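Local coordinates for protein acetylxylan esterase / glucomannan deacetylase (Cellvibrio japonicus, PDB 2W9X) that removes acetyl groups from the plant cell wall polysaccharides xylan and glucomannan, with a large preference for glucomannan, at residues L68-D73 with V87-P92; F200-N205 with S214-Y219; H234-V239 with S282-A287; N247-A252 with A264-Y269. All blocks are in the same frame, centred on the assembly; numbering follows the deposited sequence.

Interaction 1 (L68-D73 with V87-P92); sequences LKFDDD and VVINKP
Pro92 points its CG at one face of the Phe70 ring, and this pair is the centre of the contact between 68-73 and 87-92. The evidence for a CH-pi interaction is direct: Pro92 CG stands 3.6 Å from the centroid of the Phe70 ring, only 16° off the ring normal, with a small offset toward the rim. The two side chains cross at about a right angle. The ring is brought under the proline because Phe70 CG lies anti to its own carbonyl carbon (chi1 -79°). Farther out along the same ring, Ile89 approaches obliquely, its CG2 branch 4.1 Å from Phe70 CE2.

Beside this apolar patch the backbone of Asp72 closes on the proline ring, with Asp72 O 3.3 Å from Pro92 CD. The proline nitrogen has no hydrogen to offer, so this approach is packing alone. Toward the solvent side, the extended chain of Lys91 runs past the carbonyl of Asp73, its CD 3.3 Å from Asp73 O. Water 1 then closes the gap, donating to Asp73 O at 2.9 Å and accepting from Lys91 NZ at 3.1 Å.

Within the CE2 N-terminal region, strand 67-72 belongs to a five-stranded antiparallel sheet, between strands 122-128 and 95-98, while strand 87-93 pairs with 76-81 in a second antiparallel sheet. The contact therefore packs one sheet against the other, consistent with the beta-sandwich of the galactose-binding-like clan, and Phe77 and Tyr97 add further aromatic surface around Phe70.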
loop_
_atom_site.group_PDB
_atom_site.type_symbol
_atom_site.label_atom_id
_atom_site.label_comp_id
_atom_site.label_asym_id
_atom_site.label_seq_id
_atom_site.Cartn_x
_atom_site.Cartn_y
_atom_site.Cartn_z
ATOM N N LEU B 68 9.092 -29.933 -31.400
ATOM C CA LEU B 68 9.597 -28.636 -31.012
ATOM C C LEU B 68 10.939 -28.435 -31.699
ATOM O O LEU B 68 11.836 -29.268 -31.566
ATOM C CB LEU B 68 9.764 -28.570 -29.491
ATOM C CG LEU B 68 8.584 -28.244 -28.574
ATOM C CD1 LEU B 68 7.500 -29.316 -28.567
ATOM C CD2 LEU B 68 9.120 -28.060 -27.165
ATOM N N LYS B 69 11.065 -27.345 -32.455
ATOM C CA LYS B 69 12.332 -26.983 -33.072
ATOM C C LYS B 69 13.062 -26.011 -32.166
ATOM O O LYS B 69 12.557 -24.923 -31.871
ATOM C CB LYS B 69 12.118 -26.341 -34.443
ATOM C CG LYS B 69 11.613 -27.263 -35.532
ATOM C CD LYS B 69 11.669 -26.557 -36.877
ATOM C CE LYS B 69 13.014 -26.746 -37.597
ATOM N NZ LYS B 69 13.079 -28.022 -38.372
ATOM N N PHE B 70 14.257 -26.405 -31.742
ATOM C CA PHE B 70 15.080 -25.598 -30.841
ATOM C C PHE B 70 16.318 -25.056 -31.542
ATOM O O PHE B 70 16.842 -25.685 -32.455
ATOM C CB PHE B 70 15.580 -26.456 -29.678
ATOM C CG PHE B 70 14.575 -26.689 -28.590
ATOM C CD1 PHE B 70 14.261 -25.677 -27.678
ATOM C CD2 PHE B 70 13.998 -27.948 -28.424
ATOM C CE1 PHE B 70 13.353 -25.911 -26.650
ATOM C CE2 PHE B 70 13.090 -28.193 -27.396
ATOM C CZ PHE B 70 12.767 -27.178 -26.509
ATOM N N ASP B 71 16.780 -23.890 -31.100
ATOM C CA ASP B 71 18.167 -23.463 -31.292
ATOM C C ASP B 71 18.612 -22.815 -29.986
ATOM O O ASP B 71 18.692 -21.582 -29.871
ATOM C CB ASP B 71 18.332 -22.508 -32.480
ATOM C CG ASP B 71 19.804 -22.294 -32.868
ATOM O OD1 ASP B 71 20.666 -23.107 -32.477
ATOM O OD2 ASP B 71 20.107 -21.310 -33.570
ATOM N N ASP B 72 18.861 -23.662 -28.988
ATOM C CA ASP B 72 19.137 -23.200 -27.637
ATOM C C ASP B 72 19.993 -24.207 -26.848
ATOM O O ASP B 72 19.487 -25.233 -26.370
ATOM C CB ASP B 72 17.808 -22.931 -26.915
ATOM C CG ASP B 72 17.981 -22.158 -25.611
ATOM O OD1 ASP B 72 19.064 -22.217 -24.991
ATOM O OD2 ASP B 72 17.012 -21.480 -25.211
ATOM N N ASP B 73 21.287 -23.908 -26.728
ATOM C CA ASP B 73 22.183 -24.687 -25.870
ATOM C C ASP B 73 22.518 -23.933 -24.574
ATOM O O ASP B 73 23.522 -24.216 -23.922
ATOM C CB ASP B 73 23.470 -25.073 -26.626
ATOM C CG ASP B 73 24.383 -23.875 -26.898
ATOM O OD1 ASP B 73 23.936 -22.714 -26.755
ATOM O OD2 ASP B 73 25.560 -24.101 -27.267
ATOM N N VAL B 87 8.255 -32.403 -18.207
ATOM C CA VAL B 87 9.434 -33.146 -18.638
ATOM C C VAL B 87 10.590 -32.167 -18.898
ATOM O O VAL B 87 10.417 -31.137 -19.569
ATOM C CB VAL B 87 9.107 -34.146 -19.821
ATOM C CG1 VAL B 87 8.417 -33.450 -20.971
ATOM C CG2 VAL B 87 10.342 -34.907 -20.297
ATOM N N VAL B 88 11.751 -32.476 -18.321
ATOM C CA VAL B 88 12.946 -31.624 -18.421
ATOM C C VAL B 88 13.619 -31.724 -19.802
ATOM O O VAL B 88 13.893 -32.824 -20.297
ATOM C CB VAL B 88 13.979 -31.960 -17.304
ATOM C CG1 VAL B 88 15.267 -31.166 -17.478
ATOM C CG2 VAL B 88 13.392 -31.674 -15.938
ATOM N N ILE B 89 13.878 -30.565 -20.411
ATOM C CA ILE B 89 14.666 -30.481 -21.642
ATOM C C ILE B 89 15.887 -29.592 -21.395
ATOM O O ILE B 89 15.776 -28.372 -21.247
ATOM C CB ILE B 89 13.825 -29.988 -22.832
ATOM C CG1 ILE B 89 12.574 -30.864 -22.997
ATOM C CG2 ILE B 89 14.649 -30.011 -24.110
ATOM C CD1 ILE B 89 11.457 -30.200 -23.791
ATOM N N ASN B 90 17.052 -30.227 -21.354
ATOM C CA ASN B 90 18.284 -29.613 -20.880
ATOM C C ASN B 90 19.241 -29.222 -22.008
ATOM O O ASN B 90 19.862 -30.091 -22.617
ATOM C CB ASN B 90 18.967 -30.590 -19.906
ATOM C CG ASN B 90 20.151 -29.982 -19.185
ATOM O OD1 ASN B 90 21.009 -29.343 -19.792
ATOM N ND2 ASN B 90 20.213 -30.195 -17.874
ATOM N N LYS B 91 19.375 -27.920 -22.272
ATOM C CA LYS B 91 20.224 -27.427 -23.370
ATOM C C LYS B 91 20.093 -28.280 -24.647
ATOM O O LYS B 91 21.070 -28.894 -25.096
ATOM C CB LYS B 91 21.688 -27.358 -22.939
ATOM C CG LYS B 91 21.948 -26.414 -21.805
ATOM C CD LYS B 91 23.415 -26.400 -21.451
ATOM C CE LYS B 91 23.693 -25.282 -20.481
ATOM N NZ LYS B 91 25.138 -25.121 -20.212
ATOM N N PRO B 92 18.882 -28.324 -25.236
ATOM C CA PRO B 92 18.627 -29.166 -26.411
ATOM C C PRO B 92 19.527 -28.847 -27.614
ATOM O O PRO B 92 19.790 -29.724 -28.435
ATOM C CB PRO B 92 17.168 -28.846 -26.752
ATOM C CG PRO B 92 16.928 -27.490 -26.141
ATOM C CD PRO B 92 17.676 -27.566 -24.851
HETATM O O HOH W 1 26.276 -24.843 -23.136
#

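Interaction 2 (F200-N205 with S214-Y219); sequences FGIVRN and SLLSLY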
loop_
_atom_site.group_PDB
_atom_site.type_symbol
_atom_site.label_atom_id
_atom_site.label_comp_id
_atom_site.label_asym_id
_atom_site.label_seq_id
_atom_site.Cartn_x
_atom_site.Cartn_y
_atom_site.Cartn_z
ATOM N N PHE B 200 21.517 -7.126 -9.614
ATOM C CA PHE B 200 21.275 -5.735 -10.041
ATOM C C PHE B 200 20.384 -4.958 -9.060
ATOM O O PHE B 200 19.548 -5.538 -8.357
ATOM C CB PHE B 200 20.736 -5.656 -11.489
ATOM C CG PHE B 200 21.784 -5.939 -12.554
ATOM C CD1 PHE B 200 22.620 -4.925 -13.019
ATOM C CD2 PHE B 200 21.935 -7.239 -13.084
ATOM C CE1 PHE B 200 23.602 -5.184 -13.996
ATOM C CE2 PHE B 200 22.900 -7.515 -14.049
ATOM C CZ PHE B 200 23.738 -6.482 -14.517
ATOM N N GLY B 201 20.588 -3.641 -9.017
ATOM C CA GLY B 201 19.815 -2.759 -8.139
ATOM C C GLY B 201 19.175 -1.608 -8.904
ATOM O O GLY B 201 19.256 -1.550 -10.127
ATOM N N ILE B 202 18.516 -0.708 -8.176
ATOM C CA ILE B 202 18.016 0.577 -8.739
ATOM C C ILE B 202 19.131 1.448 -9.329
ATOM O O ILE B 202 19.024 1.917 -10.475
ATOM C CB ILE B 202 17.214 1.388 -7.665
ATOM C CG1 ILE B 202 15.936 0.639 -7.272
ATOM C CG2 ILE B 202 16.925 2.843 -8.114
ATOM C CD1 ILE B 202 14.935 0.423 -8.391
ATOM N N VAL B 203 20.190 1.688 -8.545
ATOM C CA VAL B 203 21.339 2.486 -9.011
ATOM C C VAL B 203 22.652 1.756 -8.771
ATOM O O VAL B 203 23.637 1.977 -9.490
ATOM C CB VAL B 203 21.441 3.910 -8.332
ATOM C CG1 VAL B 203 20.312 4.844 -8.802
ATOM C CG2 VAL B 203 21.496 3.818 -6.798
ATOM N N ARG B 204 22.655 0.906 -7.746
ATOM C CA ARG B 204 23.889 0.245 -7.289
ATOM C C ARG B 204 23.684 -1.266 -7.299
ATOM O O ARG B 204 22.683 -1.759 -6.807
ATOM C CB ARG B 204 24.285 0.744 -5.891
ATOM C CG ARG B 204 25.592 0.155 -5.365
ATOM C CD ARG B 204 25.927 0.752 -4.023
ATOM N NE ARG B 204 27.231 0.262 -3.613
ATOM C CZ ARG B 204 27.431 -0.641 -2.660
ATOM N NH1 ARG B 204 26.406 -1.117 -1.966
ATOM N NH2 ARG B 204 28.677 -1.048 -2.389
ATOM N N ASN B 205 24.623 -2.009 -7.882
ATOM C CA ASN B 205 24.482 -3.472 -7.971
ATOM C C ASN B 205 25.290 -4.160 -6.868
ATOM O O ASN B 205 26.004 -3.481 -6.132
ATOM C CB ASN B 205 24.923 -3.933 -9.365
ATOM C CG ASN B 205 24.260 -3.129 -10.477
ATOM O OD1 ASN B 205 23.039 -2.956 -10.486
ATOM N ND2 ASN B 205 25.058 -2.650 -11.424
ATOM N N SER B 214 22.748 -0.771 -14.137
ATOM C CA SER B 214 21.794 -1.074 -13.074
ATOM C C SER B 214 20.672 -1.885 -13.737
ATOM O O SER B 214 20.662 -2.055 -14.958
ATOM C CB SER B 214 21.224 0.217 -12.477
ATOM O OG SER B 214 20.464 0.898 -13.458
ATOM N N LEU B 215 19.716 -2.366 -12.956
ATOM C CA LEU B 215 18.541 -3.022 -13.543
ATOM C C LEU B 215 17.810 -2.058 -14.474
ATOM O O LEU B 215 17.376 -2.443 -15.559
ATOM C CB LEU B 215 17.583 -3.548 -12.457
ATOM C CG LEU B 215 16.601 -4.667 -12.822
ATOM C CD1 LEU B 215 15.408 -4.203 -13.663
ATOM C CD2 LEU B 215 17.333 -5.829 -13.544
ATOM N N LEU B 216 17.682 -0.810 -14.031
ATOM C CA LEU B 216 17.005 0.248 -14.771
ATOM C C LEU B 216 17.578 0.479 -16.195
ATOM O O LEU B 216 16.820 0.747 -17.120
ATOM C CB LEU B 216 16.993 1.554 -13.943
ATOM C CG LEU B 216 15.836 1.711 -12.922
ATOM C CD1 LEU B 216 15.309 0.449 -12.404
ATOM C CD2 LEU B 216 16.133 2.677 -11.782
ATOM N N SER B 217 18.891 0.346 -16.361
ATOM C CA SER B 217 19.520 0.571 -17.674
ATOM C C SER B 217 19.346 -0.639 -18.597
ATOM O O SER B 217 19.350 -0.501 -19.809
ATOM C CB SER B 217 21.005 0.942 -17.528
ATOM O OG SER B 217 21.744 -0.166 -17.053
ATOM N N LEU B 218 19.164 -1.816 -18.002
ATOM C CA LEU B 218 18.918 -3.044 -18.747
ATOM C C LEU B 218 17.463 -3.138 -19.150
ATOM O O LEU B 218 17.129 -3.721 -20.181
ATOM C CB LEU B 218 19.252 -4.261 -17.885
ATOM C CG LEU B 218 20.716 -4.446 -17.465
ATOM C CD1 LEU B 218 20.764 -5.442 -16.322
ATOM C CD2 LEU B 218 21.553 -4.928 -18.627
ATOM N N TYR B 219 16.610 -2.549 -18.313
ATOM C CA TYR B 219 15.164 -2.704 -18.401
ATOM C C TYR B 219 14.526 -2.358 -19.757
ATOM O O TYR B 219 13.574 -3.022 -20.149
ATOM C CB TYR B 219 14.453 -1.964 -17.254
ATOM C CG TYR B 219 12.960 -2.198 -17.305
ATOM C CD1 TYR B 219 12.382 -3.340 -16.710
ATOM C CD2 TYR B 219 12.125 -1.305 -17.980
ATOM C CE1 TYR B 219 11.015 -3.571 -16.796
ATOM C CE2 TYR B 219 10.756 -1.526 -18.060
ATOM C CZ TYR B 219 10.214 -2.666 -17.468
ATOM O OH TYR B 219 8.856 -2.859 -17.570
HETATM O O HOH W 2 19.707 3.647 -12.323
#
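Leu215 N donates to Gly201 O at 3.0 Å with an N-H...O angle of 154°, the one direct hydrogen bond between 200-205 and 214-219. It uses an amide of the first helical turn. Other polar contacts shape the two partners: Asn205 OD1 takes the Gly201 N-H on a lone pair at 2.9 Å, which folds the loop back on itself, and Ser214, as N-cap, accepts a weak bond from Ser217 N through its OG. Water 2 links the segments as well, donating to Ile202 O and lying 3.1 Å from Ser214 OG.

Apolar contacts flank this polar centre. With Phe200 CG opposite its carbonyl carbon (chi1 -74°), the ring comes beneath Leu218 CD1, which sits squarely over one face, 3.5 Å from the Phe200 centroid and 7° off the normal, a well-centred CH-pi contact. Beyond the water-linked carbonyl, Ile202 CG2 meets Leu216 CD2 at 3.8 Å.

The loop follows strand 191-196 and comes directly after Gly199, a transition-state stabiliser by similarity. Helix 215-218 leans through Leu215 and Tyr219 on Ile148 of strand 144-149, next to the edge strand 191-196, while Ile202 and Val203 of the loop rest on helix 262-283.

Interaction 3 (H234-V239 with S282-A287); sequences HWKPQV and SNNARA
Arg286 grips the backbone carbonyl of Lys236 side-on with two nitrogens, NE at 2.7 Å and NH2 at 2.8 Å from Lys236 O. The acceptor lies within 1° of the guanidinium plane for both bonds, while the donors reach it from opposite faces of the carbonyl plane. This fork fixes the rotation of the guanidinium. Two more hydrogen bonds cross the contact. Asn284 ND2 donates to Pro237 O at 2.9 Å, with the oxygen tilted out of the amide plane. Lys236, bent at chi2 (-80°), turns its ammonium back so that NZ meets Asn283 O at 2.9 Å, almost in line with that carbonyl.

These bonds meet where helix 262-283 gives way to a type I beta turn, Asn284 to Ala287, which leads into strand 288-294. The partner segment runs into strand 239-243, the parallel neighbour of that strand. Two inner strands of the parallel SGNH-hydrolase sheet thus begin at this end, and the helix with its two strands makes a beta-alpha-beta crossover whose return end is held here.

Stacking completes the arginine's surroundings. The amide of Gln238 lies over one guanidinium face, the planes 10° apart and Gln238 NE2 3.7 Å from Arg286 NH2. The amide's own polar partners hold it flat there: Gln238 OE1 accepts from Gln144 N, and Gln238 NE2 donates to Lys142 O.

Weaker contacts fill in near the start of the strands. Ala287 CA offers a CA-H...O contact to Gln238 O at 3.5 Å, and Ala287 CB stands 3.5 Å from Pro237 O.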
loop_
_atom_site.group_PDB
_atom_site.type_symbol
_atom_site.label_atom_id
_atom_site.label_comp_id
_atom_site.label_asym_id
_atom_site.label_seq_id
_atom_site.Cartn_x
_atom_site.Cartn_y
_atom_site.Cartn_z
ATOM N N HIS B 234 0.236 -4.745 -26.767
ATOM C CA HIS B 234 -0.668 -5.662 -26.087
ATOM C C HIS B 234 -0.234 -5.973 -24.657
ATOM O O HIS B 234 -1.035 -6.501 -23.880
ATOM C CB HIS B 234 -0.794 -6.972 -26.866
ATOM C CG HIS B 234 -1.147 -6.788 -28.308
ATOM N ND1 HIS B 234 -2.397 -6.378 -28.723
ATOM C CD2 HIS B 234 -0.415 -6.970 -29.434
ATOM C CE1 HIS B 234 -2.417 -6.309 -30.044
ATOM N NE2 HIS B 234 -1.229 -6.664 -30.501
ATOM N N TRP B 235 1.021 -5.665 -24.320
ATOM C CA TRP B 235 1.517 -5.859 -22.956
ATOM C C TRP B 235 1.274 -4.607 -22.118
ATOM O O TRP B 235 2.012 -3.629 -22.209
ATOM C CB TRP B 235 3.004 -6.258 -22.923
ATOM C CG TRP B 235 3.466 -6.536 -21.515
ATOM C CD1 TRP B 235 4.345 -5.795 -20.764
ATOM C CD2 TRP B 235 3.017 -7.600 -20.671
ATOM N NE1 TRP B 235 4.493 -6.361 -19.512
ATOM C CE2 TRP B 235 3.687 -7.466 -19.430
ATOM C CE3 TRP B 235 2.128 -8.668 -20.848
ATOM C CZ2 TRP B 235 3.481 -8.356 -18.371
ATOM C CZ3 TRP B 235 1.930 -9.553 -19.790
ATOM C CH2 TRP B 235 2.601 -9.388 -18.573
ATOM N N LYS B 236 0.217 -4.641 -21.316
ATOM C CA LYS B 236 -0.121 -3.526 -20.440
ATOM C C LYS B 236 -0.558 -4.101 -19.105
ATOM O O LYS B 236 -1.759 -4.140 -18.822
ATOM C CB LYS B 236 -1.245 -2.663 -21.033
ATOM C CG LYS B 236 -0.924 -1.983 -22.348
ATOM C CD LYS B 236 -0.085 -0.719 -22.178
ATOM C CE LYS B 236 0.787 -0.518 -23.407
ATOM N NZ LYS B 236 1.284 0.870 -23.519
ATOM N N PRO B 237 0.408 -4.560 -18.284
ATOM C CA PRO B 237 0.084 -5.219 -17.023
ATOM C C PRO B 237 -0.722 -4.335 -16.081
ATOM O O PRO B 237 -0.381 -3.163 -15.876
ATOM C CB PRO B 237 1.469 -5.555 -16.431
ATOM C CG PRO B 237 2.394 -4.627 -17.085
ATOM C CD PRO B 237 1.865 -4.476 -18.483
ATOM N N GLN B 238 -1.791 -4.898 -15.516
ATOM C CA GLN B 238 -2.568 -4.207 -14.500
ATOM C C GLN B 238 -1.782 -4.113 -13.202
ATOM O O GLN B 238 -2.004 -3.196 -12.408
ATOM C CB GLN B 238 -3.904 -4.908 -14.234
ATOM C CG GLN B 238 -4.872 -4.906 -15.408
ATOM C CD GLN B 238 -4.877 -6.218 -16.162
ATOM O OE1 GLN B 238 -3.903 -6.976 -16.137
ATOM N NE2 GLN B 238 -5.987 -6.506 -16.822
ATOM N N VAL B 239 -0.885 -5.077 -12.984
ATOM C CA VAL B 239 -0.054 -5.140 -11.771
ATOM C C VAL B 239 1.422 -5.248 -12.123
ATOM O O VAL B 239 1.822 -6.054 -12.982
ATOM C CB VAL B 239 -0.453 -6.306 -10.816
ATOM C CG1 VAL B 239 0.381 -6.261 -9.520
ATOM C CG2 VAL B 239 -1.925 -6.247 -10.493
ATOM N N SER B 282 3.614 6.426 -16.923
ATOM C CA SER B 282 3.326 7.312 -18.060
ATOM C C SER B 282 3.038 6.544 -19.348
ATOM O O SER B 282 2.346 7.053 -20.228
ATOM C CB SER B 282 4.441 8.338 -18.281
ATOM O OG SER B 282 5.610 7.725 -18.786
ATOM N N ASN B 283 3.565 5.326 -19.454
ATOM C CA ASN B 283 3.307 4.460 -20.626
ATOM C C ASN B 283 2.178 3.444 -20.416
ATOM O O ASN B 283 1.703 2.814 -21.369
ATOM C CB ASN B 283 4.584 3.716 -21.036
ATOM C CG ASN B 283 5.748 4.658 -21.321
ATOM O OD1 ASN B 283 5.619 5.609 -22.076
ATOM N ND2 ASN B 283 6.895 4.382 -20.706
ATOM N N ASN B 284 1.760 3.288 -19.164
ATOM C CA ASN B 284 0.737 2.334 -18.799
ATOM C C ASN B 284 -0.056 2.910 -17.628
ATOM O O ASN B 284 0.218 2.608 -16.468
ATOM C CB ASN B 284 1.408 0.994 -18.440
ATOM C CG ASN B 284 0.420 -0.105 -18.080
ATOM O OD1 ASN B 284 -0.791 0.065 -18.166
ATOM N ND2 ASN B 284 0.955 -1.255 -17.663
ATOM N N ALA B 285 -1.036 3.749 -17.949
ATOM C CA ALA B 285 -1.839 4.463 -16.943
ATOM C C ALA B 285 -2.602 3.557 -15.969
ATOM O O ALA B 285 -2.833 3.940 -14.824
ATOM C CB ALA B 285 -2.796 5.440 -17.626
ATOM N N ARG B 286 -2.967 2.362 -16.427
ATOM C CA ARG B 286 -3.720 1.389 -15.617
ATOM C C ARG B 286 -2.920 0.646 -14.514
ATOM O O ARG B 286 -3.499 0.221 -13.503
ATOM C CB ARG B 286 -4.495 0.404 -16.534
ATOM C CG ARG B 286 -3.739 -0.834 -17.107
ATOM C CD ARG B 286 -4.586 -1.469 -18.244
ATOM N NE ARG B 286 -4.107 -2.780 -18.708
ATOM C CZ ARG B 286 -4.865 -3.698 -19.320
ATOM N NH1 ARG B 286 -6.160 -3.479 -19.533
ATOM N NH2 ARG B 286 -4.332 -4.854 -19.709
ATOM N N ALA B 287 -1.605 0.520 -14.707
ATOM C CA ALA B 287 -0.735 -0.260 -13.820
ATOM C C ALA B 287 -0.790 0.188 -12.367
ATOM O O ALA B 287 -0.705 1.375 -12.060
ATOM C CB ALA B 287 0.696 -0.218 -14.317
#

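Interaction 4 (N247-A252 with A264-Y269); sequences NDFSTA and ALHADY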
loop_
_atom_site.group_PDB
_atom_site.type_symbol
_atom_site.label_atom_id
_atom_site.label_comp_id
_atom_site.label_asym_id
_atom_site.label_seq_id
_atom_site.Cartn_x
_atom_site.Cartn_y
_atom_site.Cartn_z
ATOM N N ASN B 247 20.514 -5.284 -3.584
ATOM C CA ASN B 247 21.845 -5.089 -4.129
ATOM C C ASN B 247 22.365 -3.664 -3.960
ATOM O O ASN B 247 23.572 -3.472 -3.784
ATOM C CB ASN B 247 21.913 -5.548 -5.572
ATOM C CG ASN B 247 21.729 -7.041 -5.688
ATOM O OD1 ASN B 247 20.886 -7.514 -6.443
ATOM N ND2 ASN B 247 22.493 -7.790 -4.902
ATOM N N ASP B 248 21.474 -2.678 -3.963
ATOM C CA ASP B 248 21.915 -1.304 -3.636
ATOM C C ASP B 248 22.515 -1.241 -2.242
ATOM O O ASP B 248 23.518 -0.562 -2.040
ATOM C CB ASP B 248 20.774 -0.277 -3.750
ATOM C CG ASP B 248 20.210 -0.211 -5.138
ATOM O OD1 ASP B 248 20.607 0.708 -5.887
ATOM O OD2 ASP B 248 19.392 -1.104 -5.485
ATOM N N PHE B 249 21.902 -1.958 -1.287
ATOM C CA PHE B 249 22.195 -1.702 0.137
ATOM C C PHE B 249 22.834 -2.836 0.946
ATOM O O PHE B 249 23.211 -2.617 2.088
ATOM C CB PHE B 249 20.953 -1.169 0.883
ATOM C CG PHE B 249 20.373 0.082 0.280
ATOM C CD1 PHE B 249 21.098 1.270 0.265
ATOM C CD2 PHE B 249 19.106 0.066 -0.275
ATOM C CE1 PHE B 249 20.559 2.429 -0.294
ATOM C CE2 PHE B 249 18.564 1.216 -0.844
ATOM C CZ PHE B 249 19.288 2.398 -0.839
ATOM N N SER B 250 23.005 -4.016 0.363
ATOM C CA SER B 250 23.442 -5.152 1.162
ATOM C C SER B 250 24.911 -5.088 1.617
ATOM O O SER B 250 25.345 -5.892 2.453
ATOM C CB SER B 250 23.196 -6.457 0.397
ATOM O OG SER B 250 23.999 -6.499 -0.757
ATOM N N THR B 251 25.670 -4.146 1.054
ATOM C CA THR B 251 27.100 -4.020 1.312
ATOM C C THR B 251 27.461 -2.564 1.530
ATOM O O THR B 251 26.747 -1.646 1.102
ATOM C CB THR B 251 27.988 -4.551 0.142
ATOM O OG1 THR B 251 27.669 -3.844 -1.060
ATOM C CG2 THR B 251 27.821 -6.055 -0.083
ATOM N N ALA B 252 28.587 -2.370 2.202
ATOM C CA ALA B 252 29.189 -1.067 2.399
ATOM C C ALA B 252 29.771 -0.551 1.083
ATOM O O ALA B 252 30.190 -1.330 0.233
ATOM C CB ALA B 252 30.301 -1.186 3.443
ATOM N N ALA B 264 24.292 9.908 0.221
ATOM C CA ALA B 264 24.317 10.090 -1.240
ATOM C C ALA B 264 23.665 8.935 -1.980
ATOM O O ALA B 264 22.922 9.146 -2.945
ATOM C CB ALA B 264 25.745 10.309 -1.754
ATOM N N LEU B 265 23.966 7.717 -1.530
ATOM C CA LEU B 265 23.401 6.513 -2.098
ATOM C C LEU B 265 21.879 6.473 -1.894
ATOM O O LEU B 265 21.130 6.193 -2.840
ATOM C CB LEU B 265 24.089 5.279 -1.488
ATOM C CG LEU B 265 23.634 3.876 -1.952
ATOM C CD1 LEU B 265 23.851 3.663 -3.454
ATOM C CD2 LEU B 265 24.329 2.771 -1.150
ATOM N N HIS B 266 21.428 6.738 -0.664
ATOM C CA HIS B 266 19.987 6.834 -0.360
ATOM C C HIS B 266 19.274 7.811 -1.268
ATOM O O HIS B 266 18.228 7.484 -1.836
ATOM C CB HIS B 266 19.718 7.263 1.094
ATOM C CG HIS B 266 20.217 6.291 2.123
ATOM N ND1 HIS B 266 20.513 6.671 3.414
ATOM C CD2 HIS B 266 20.477 4.963 2.051
ATOM C CE1 HIS B 266 20.943 5.619 4.091
ATOM N NE2 HIS B 266 20.919 4.570 3.289
ATOM N N ALA B 267 19.836 9.015 -1.390
ATOM C CA ALA B 267 19.239 10.071 -2.195
ATOM C C ALA B 267 19.109 9.633 -3.662
ATOM O O ALA B 267 18.056 9.775 -4.282
ATOM C CB ALA B 267 20.067 11.350 -2.076
ATOM N N ASP B 268 20.186 9.069 -4.197
ATOM C CA ASP B 268 20.233 8.660 -5.597
ATOM C C ASP B 268 19.314 7.460 -5.873
ATOM O O ASP B 268 18.634 7.429 -6.904
ATOM C CB ASP B 268 21.682 8.352 -5.989
ATOM C CG ASP B 268 21.873 8.187 -7.487
ATOM O OD1 ASP B 268 21.218 8.910 -8.264
ATOM O OD2 ASP B 268 22.707 7.350 -7.890
ATOM N N TYR B 269 19.276 6.499 -4.942
ATOM C CA TYR B 269 18.356 5.376 -5.008
ATOM C C TYR B 269 16.914 5.875 -5.025
ATOM O O TYR B 269 16.115 5.439 -5.857
ATOM C CB TYR B 269 18.571 4.425 -3.809
ATOM C CG TYR B 269 17.564 3.284 -3.677
ATOM C CD1 TYR B 269 17.814 2.033 -4.255
ATOM C CD2 TYR B 269 16.381 3.441 -2.941
ATOM C CE1 TYR B 269 16.900 0.969 -4.119
ATOM C CE2 TYR B 269 15.477 2.397 -2.808
ATOM C CZ TYR B 269 15.744 1.166 -3.395
ATOM O OH TYR B 269 14.842 0.158 -3.269
#
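Phe249 CG lies anti to its carbonyl carbon (chi1 -57°), which swings the ring across to helix 262-283, while Tyr269 CG is anti to its backbone N (chi1 174°) and brings the phenol back to meet it. The result is an edge-to-face pair: the edge of Phe249 points at the face of Tyr269, with centroids 4.7 Å apart and planes at 61°. The closest approach is Phe249 CZ to Tyr269 CG, 3.4 Å. His266 joins from another direction, its CD2 3.5 Å from Phe249 CE1. That atom lies near the imidazole plane, at the ring's edge, although the two rings meet obliquely overall. Leu265 runs alongside in the opposite sense, its CG 3.8 Å from Phe249 CE1 and its CD2 3.5 Å from Asp248 O.

The carboxylate of Asp248 stands at the edge of the Tyr269 ring, steeply turned from it, with Asp248 CG 3.4 Å from Tyr269 CD1. Both of its oxygens are held by backbone amides of the neighbouring loop, those of Ile202, Val203 and Arg204. Three amide donors would be expected to stabilise the negative charge. The polar groups of Tyr269 and His266 are also taken, Tyr269 OH by Leu244 O and His266 NE2 by Glu300.

Asn247, immediately before Asp248, is a transition-state stabiliser by similarity. The aromatic cluster of Phe249, His266 and Tyr269 thus backs the short helix 246-249 against helix 262-283, beside the oxyanion-hole region characteristic of an SGNH hydrolase.

Overall arrangement
Interaction 1 stands apart in the N-terminal region, its centre 30 to 39 Å from the other three, which all lie in the SGNH-hydrolase domain. There, interactions 2 and 4 touch directly, with centres 12 Å apart: Arg204 N is 2.8 Å from Asp248 OD1, and Ile202 N is 2.9 Å from Asp248 OD2. This ties the loop that follows Gly199 to the short helix that carries Asn247, both probable oxyanion-hole residues. Ser151, the inferred nucleophile, is about 11 Å from Asp248, side chain to side chain. A glycerol about 3 Å from Phe200 probably comes from the crystallisation liquor, though it may mark the pocket. Interactions 3 and 4 share helix 262-283 at opposite ends, their nearest atoms about 17 Å apart.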